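Local coordinates for protein glycerol dehydratase (Clostridium butyricum, PDB 1R9D) that probably catalyses, as a B12-independent glycyl radical enzyme, the dehydration of glycerol to 3-hydroxypropionaldehyde, at residues A[494-499]-A[621-626]; A[150-155]-A[449-454]. One frame throughout, in Å; residues are numbered along the deposited sequence.

Contact 1 (A[494-499]-A[621-626])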
loop_
_atom_site.group_PDB
_atom_site.type_symbol
_atom_site.label_atom_id
_atom_site.label_comp_id
_atom_site.label_asym_id
_atom_site.label_seq_id
_atom_site.Cartn_x
_atom_site.Cartn_y
_atom_site.Cartn_z
ATOM N N GLN A 494 2.072 14.255 32.559
ATOM C CA GLN A 494 3.307 14.181 31.779
ATOM C C GLN A 494 3.401 12.791 31.142
ATOM O O GLN A 494 3.743 12.655 29.968
ATOM C CB GLN A 494 4.535 14.407 32.666
ATOM C CG GLN A 494 4.714 15.828 33.189
ATOM C CD GLN A 494 4.928 16.858 32.086
ATOM O OE1 GLN A 494 5.582 16.585 31.075
ATOM N NE2 GLN A 494 4.391 18.057 32.288
ATOM N N MET A 495 3.097 11.764 31.930
ATOM C CA MET A 495 3.144 10.381 31.457
ATOM C C MET A 495 2.223 10.209 30.251
ATOM O O MET A 495 2.607 9.632 29.232
ATOM C CB MET A 495 2.702 9.428 32.574
ATOM C CG MET A 495 2.936 7.945 32.291
ATOM S SD MET A 495 4.676 7.466 32.409
ATOM C CE MET A 495 4.898 7.387 34.208
ATOM N N GLU A 496 1.004 10.722 30.377
ATOM C CA GLU A 496 0.008 10.623 29.317
ATOM C C GLU A 496 0.470 11.189 27.981
ATOM O O GLU A 496 0.279 10.565 26.932
ATOM C CB GLU A 496 -1.274 11.334 29.755
ATOM C CG GLU A 496 -2.336 11.451 28.676
ATOM C CD GLU A 496 -3.573 12.172 29.174
ATOM O OE1 GLU A 496 -3.432 13.294 29.718
ATOM O OE2 GLU A 496 -4.686 11.621 29.023
ATOM N N TYR A 497 1.080 12.368 28.020
ATOM C CA TYR A 497 1.545 13.026 26.809
ATOM C C TYR A 497 2.630 12.248 26.073
ATOM O O TYR A 497 2.525 12.005 24.872
ATOM C CB TYR A 497 2.073 14.424 27.138
ATOM C CG TYR A 497 2.531 15.200 25.918
ATOM C CD1 TYR A 497 1.606 15.812 25.076
ATOM C CD2 TYR A 497 3.884 15.287 25.585
ATOM C CE1 TYR A 497 2.009 16.495 23.930
ATOM C CE2 TYR A 497 4.300 15.969 24.433
ATOM C CZ TYR A 497 3.353 16.568 23.614
ATOM O OH TYR A 497 3.739 17.233 22.469
ATOM N N PHE A 498 3.676 11.855 26.789
ATOM C CA PHE A 498 4.764 11.134 26.144
ATOM C C PHE A 498 4.448 9.692 25.769
ATOM O O PHE A 498 4.963 9.192 24.770
ATOM C CB PHE A 498 6.024 11.229 27.005
ATOM C CG PHE A 498 6.616 12.609 27.032
ATOM C CD1 PHE A 498 7.308 13.103 25.929
ATOM C CD2 PHE A 498 6.419 13.444 28.125
ATOM C CE1 PHE A 498 7.793 14.414 25.909
ATOM C CE2 PHE A 498 6.900 14.761 28.116
ATOM C CZ PHE A 498 7.586 15.244 27.006
ATOM N N VAL A 499 3.602 9.018 26.544
ATOM C CA VAL A 499 3.250 7.648 26.193
ATOM C C VAL A 499 2.426 7.698 24.905
ATOM O O VAL A 499 2.570 6.848 24.034
ATOM C CB VAL A 499 2.434 6.950 27.305
ATOM C CG1 VAL A 499 1.915 5.607 26.804
ATOM C CG2 VAL A 499 3.316 6.725 28.525
ATOM N N CYS A 621 1.889 1.855 33.043
ATOM C CA CYS A 621 1.184 0.700 32.498
ATOM C C CYS A 621 -0.247 1.001 32.042
ATOM O O CYS A 621 -0.674 0.524 30.988
ATOM C CB CYS A 621 1.191 -0.445 33.519
ATOM S SG CYS A 621 2.854 -1.158 33.848
ATOM N N ARG A 622 -0.981 1.794 32.817
ATOM C CA ARG A 622 -2.357 2.132 32.454
ATOM C C ARG A 622 -2.423 2.982 31.190
ATOM O O ARG A 622 -3.383 2.885 30.424
ATOM C CB ARG A 622 -3.060 2.870 33.597
ATOM C CG ARG A 622 -3.216 2.055 34.870
ATOM C CD ARG A 622 -3.890 2.887 35.951
ATOM N NE ARG A 622 -3.882 2.230 37.255
ATOM C CZ ARG A 622 -3.343 2.762 38.348
ATOM N NH1 ARG A 622 -2.768 3.959 38.295
ATOM N NH2 ARG A 622 -3.382 2.099 39.497
ATOM N N GLU A 623 -1.415 3.820 30.971
ATOM C CA GLU A 623 -1.394 4.641 29.771
ATOM C C GLU A 623 -1.145 3.755 28.549
ATOM O O GLU A 623 -1.844 3.866 27.547
ATOM C CB GLU A 623 -0.301 5.716 29.848
ATOM C CG GLU A 623 -0.553 6.843 30.849
ATOM C CD GLU A 623 -1.897 7.525 30.663
ATOM O OE1 GLU A 623 -2.280 7.809 29.505
ATOM O OE2 GLU A 623 -2.571 7.792 31.683
ATOM N N VAL A 624 -0.150 2.876 28.641
ATOM C CA VAL A 624 0.183 1.985 27.530
ATOM C C VAL A 624 -1.023 1.153 27.080
ATOM O O VAL A 624 -1.257 0.987 25.879
ATOM C CB VAL A 624 1.350 1.037 27.905
ATOM C CG1 VAL A 624 1.590 0.027 26.786
ATOM C CG2 VAL A 624 2.620 1.848 28.145
ATOM N N ASN A 625 -1.790 0.640 28.042
ATOM C CA ASN A 625 -2.968 -0.179 27.738
ATOM C C ASN A 625 -4.035 0.508 26.883
ATOM O O ASN A 625 -4.883 -0.160 26.294
ATOM C CB ASN A 625 -3.636 -0.668 29.032
ATOM C CG ASN A 625 -2.975 -1.903 29.604
ATOM O OD1 ASN A 625 -2.077 -2.489 28.996
ATOM N ND2 ASN A 625 -3.426 -2.313 30.785
ATOM N N LYS A 626 -4.000 1.832 26.813
ATOM C CA LYS A 626 -4.994 2.575 26.043
ATOM C C LYS A 626 -4.874 2.454 24.530
ATOM O O LYS A 626 -5.843 2.715 23.808
ATOM C CB LYS A 626 -4.919 4.065 26.378
ATOM C CG LYS A 626 -5.318 4.444 27.785
ATOM C CD LYS A 626 -4.962 5.900 28.033
ATOM C CE LYS A 626 -5.409 6.372 29.409
ATOM N NZ LYS A 626 -5.078 7.818 29.595
HETATM O O HOH W 1 -1.090 8.065 27.060
#
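E496 and E623 bring their CA atoms within 6.2 Å where helix 484-516 runs past the C-terminal end of helix 607-624. This helix-helix contact has an apolar half around V499 and a charged half, the salt-bridge network of E496, E623 and K626. V499 sets CG1 3.8 Å from CB of E623, and the same methyl meets V624 CG2 at 4.1 Å. One turn earlier, M495 touches with its middle: its CG lies 3.9 Å from CG of E623, while the bent chain carries the sulfur away toward strand 449-452. E623 is thus held along its aliphatic part by M495 and V499. A bend at chi2 (-53°) turns its carboxylate against CA and CB of E496. There OE1 has two partners. K626 NZ, three residues on in the same segment, reaches it at 2.8 Å with an extended chain, on the syn side and 27° out of the carboxylate plane. The longer salt bridge from K626 NZ to E496 OE2, 3.9 Å, makes the lysine a shared counterion that probably eases the repulsion between the two glutamates, whose carboxylate planes stand 73° apart. One water completes the link between the helices, donating to E623 OE1 at 2.7 Å and to the backbone O of E496 at 2.9 Å.

Contact 2 (A[150-155]-A[449-454])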
loop_
_atom_site.group_PDB
_atom_site.type_symbol
_atom_site.label_atom_id
_atom_site.label_comp_id
_atom_site.label_asym_id
_atom_site.label_seq_id
_atom_site.Cartn_x
_atom_site.Cartn_y
_atom_site.Cartn_z
ATOM N N ASP A 150 14.536 13.152 24.493
ATOM C CA ASP A 150 15.267 12.375 25.494
ATOM C C ASP A 150 14.348 11.783 26.564
ATOM O O ASP A 150 14.727 11.702 27.734
ATOM C CB ASP A 150 16.347 13.225 26.185
ATOM C CG ASP A 150 17.592 13.406 25.334
ATOM O OD1 ASP A 150 17.743 12.690 24.318
ATOM O OD2 ASP A 150 18.433 14.261 25.696
ATOM N N VAL A 151 13.139 11.385 26.172
ATOM C CA VAL A 151 12.208 10.775 27.117
ATOM C C VAL A 151 12.034 9.294 26.776
ATOM O O VAL A 151 11.956 8.446 27.667
ATOM C CB VAL A 151 10.830 11.476 27.100
ATOM C CG1 VAL A 151 9.828 10.687 27.934
ATOM C CG2 VAL A 151 10.961 12.888 27.657
ATOM N N PHE A 152 11.970 8.985 25.483
ATOM C CA PHE A 152 11.830 7.600 25.054
ATOM C C PHE A 152 12.507 7.398 23.701
ATOM O O PHE A 152 12.883 8.365 23.040
ATOM C CB PHE A 152 10.343 7.211 24.979
ATOM C CG PHE A 152 9.567 7.939 23.916
ATOM C CD1 PHE A 152 9.586 7.503 22.594
ATOM C CD2 PHE A 152 8.823 9.072 24.233
ATOM C CE1 PHE A 152 8.879 8.185 21.605
ATOM C CE2 PHE A 152 8.112 9.762 23.252
ATOM C CZ PHE A 152 8.139 9.317 21.934
ATOM N N THR A 153 12.682 6.142 23.308
ATOM C CA THR A 153 13.296 5.824 22.024
ATOM C C THR A 153 12.550 4.689 21.339
ATOM O O THR A 153 12.199 3.698 21.974
ATOM C CB THR A 153 14.772 5.392 22.170
ATOM O OG1 THR A 153 15.260 4.948 20.895
ATOM C CG2 THR A 153 14.914 4.255 23.171
ATOM N N VAL A 154 12.303 4.848 20.044
ATOM C CA VAL A 154 11.627 3.821 19.263
ATOM C C VAL A 154 12.596 3.377 18.175
ATOM O O VAL A 154 12.193 2.911 17.114
ATOM C CB VAL A 154 10.327 4.351 18.611
ATOM C CG1 VAL A 154 9.260 4.584 19.680
ATOM C CG2 VAL A 154 10.603 5.648 17.868
ATOM N N GLY A 155 13.886 3.511 18.462
ATOM C CA GLY A 155 14.895 3.134 17.489
ATOM C C GLY A 155 14.972 1.678 17.064
ATOM O O GLY A 155 15.288 1.390 15.908
ATOM N N ALA A 449 9.910 -0.237 22.101
ATOM C CA ALA A 449 10.441 1.025 22.612
ATOM C C ALA A 449 10.908 0.940 24.060
ATOM O O ALA A 449 10.560 0.009 24.780
ATOM C CB ALA A 449 9.384 2.112 22.495
ATOM N N PHE A 450 11.725 1.913 24.459
ATOM C CA PHE A 450 12.195 2.025 25.843
ATOM C C PHE A 450 11.726 3.412 26.266
ATOM O O PHE A 450 11.886 4.384 25.521
ATOM C CB PHE A 450 13.722 1.929 25.952
ATOM C CG PHE A 450 14.259 0.533 25.805
ATOM C CD1 PHE A 450 14.989 0.175 24.679
ATOM C CD2 PHE A 450 14.042 -0.419 26.796
ATOM C CE1 PHE A 450 15.501 -1.116 24.542
ATOM C CE2 PHE A 450 14.546 -1.711 26.670
ATOM C CZ PHE A 450 15.279 -2.059 25.539
ATOM N N PHE A 451 11.146 3.495 27.458
ATOM C CA PHE A 451 10.592 4.742 27.985
ATOM C C PHE A 451 11.247 5.068 29.329
ATOM O O PHE A 451 11.264 4.233 30.227
ATOM C CB PHE A 451 9.082 4.559 28.160
ATOM C CG PHE A 451 8.343 5.812 28.518
ATOM C CD1 PHE A 451 7.742 6.586 27.530
ATOM C CD2 PHE A 451 8.209 6.196 29.850
ATOM C CE1 PHE A 451 7.010 7.724 27.860
ATOM C CE2 PHE A 451 7.479 7.335 30.195
ATOM C CZ PHE A 451 6.877 8.100 29.200
ATOM N N ASN A 452 11.783 6.278 29.455
ATOM C CA ASN A 452 12.466 6.702 30.680
ATOM C C ASN A 452 11.496 7.247 31.727
ATOM O O ASN A 452 11.086 8.404 31.664
ATOM C CB ASN A 452 13.510 7.776 30.347
ATOM C CG ASN A 452 14.431 8.076 31.515
ATOM O OD1 ASN A 452 14.042 7.948 32.678
ATOM N ND2 ASN A 452 15.660 8.489 31.210
ATOM N N LEU A 453 11.136 6.407 32.693
ATOM C CA LEU A 453 10.215 6.808 33.752
ATOM C C LEU A 453 10.780 7.927 34.626
ATOM O O LEU A 453 10.036 8.791 35.095
ATOM C CB LEU A 453 9.875 5.605 34.629
ATOM C CG LEU A 453 9.196 4.410 33.958
ATOM C CD1 LEU A 453 9.183 3.245 34.943
ATOM C CD2 LEU A 453 7.783 4.780 33.514
ATOM N N ALA A 454 12.092 7.911 34.845
ATOM C CA ALA A 454 12.735 8.930 35.673
ATOM C C ALA A 454 12.603 10.335 35.081
ATOM O O ALA A 454 12.482 11.319 35.813
ATOM C CB ALA A 454 14.209 8.580 35.882
HETATM O O HOH W 2 16.061 9.234 28.309
#
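The F451 ring carries the V151 side chain over one face, V151 CG1 lying 4.1 Å from F451 CE1, and the two side chains point the same way. The F450 ring, on the opposite face of the sheet, has the T153 methyl CG2 at its edge, near the ring plane; CG2 also packs 3.8 Å from F450 CB. F152 shares the F451 face, and its CB sits 3.7 Å from F451 CD1. With chi1 at 66°, F152 CG stands between its own backbone N and carbonyl carbon, and the ring leads away from the strand partner toward M502 of helix 484-516.

Between these side chains, strands 152-153 and 449-452 run antiparallel. T153 and F450 form the hydrogen-bonded pair, T153 N to F450 O at 2.9 Å and F450 N to T153 O at 3.1 Å, and F152 with F451 is the non-hydrogen-bonded pair. A third bond, N452 N to V151 O at 2.8 Å, extends the pairing into the loop and is nearly linear at the acceptor, with a C=O...N angle of 173°. At the other end T153 OG1, anti to its own nitrogen (chi1 173°), accepts from G155 N at 3.1 Å, an ST turn.

N452 is the N-cap of helix 453-461: its OD1 accepts from R455 N, while ND2 donates to T652 and to a water that also bonds D150 O. Strand 449-452 pairs on its other side, in parallel, with strand 543-551, so 152-153 adds an antiparallel strand to a mixed sheet of this pyruvate formate lyase-like fold. The side chain of F450 comes within about 3 Å of a bound glycerol, nearest atoms, so this part of the sheet borders the glycerol site.

Contacts 1 and 2 have centres 12 Å apart and meet directly, helix 484-516 of contact 1 lying against the sheet face that bears F152 and F451, with V151 beside them. F451 is the hub: M495 SD approaches its CE2 at 3.6 Å, and F498 CB its CE1 at 3.7 Å. F498 also touches contact 2 through its backbone, its O lying 3.5 Å from F152 CE2. Y620 of helix 607-624 meets the F451 ring too, so both helices of contact 1 back this strand. The bound glycerol lies near F450, whose side chain leaves from the other face, so contact 1 packs behind the strand that carries this residue, with the salt-bridge network of E496, E623 and K626 away from the ligand.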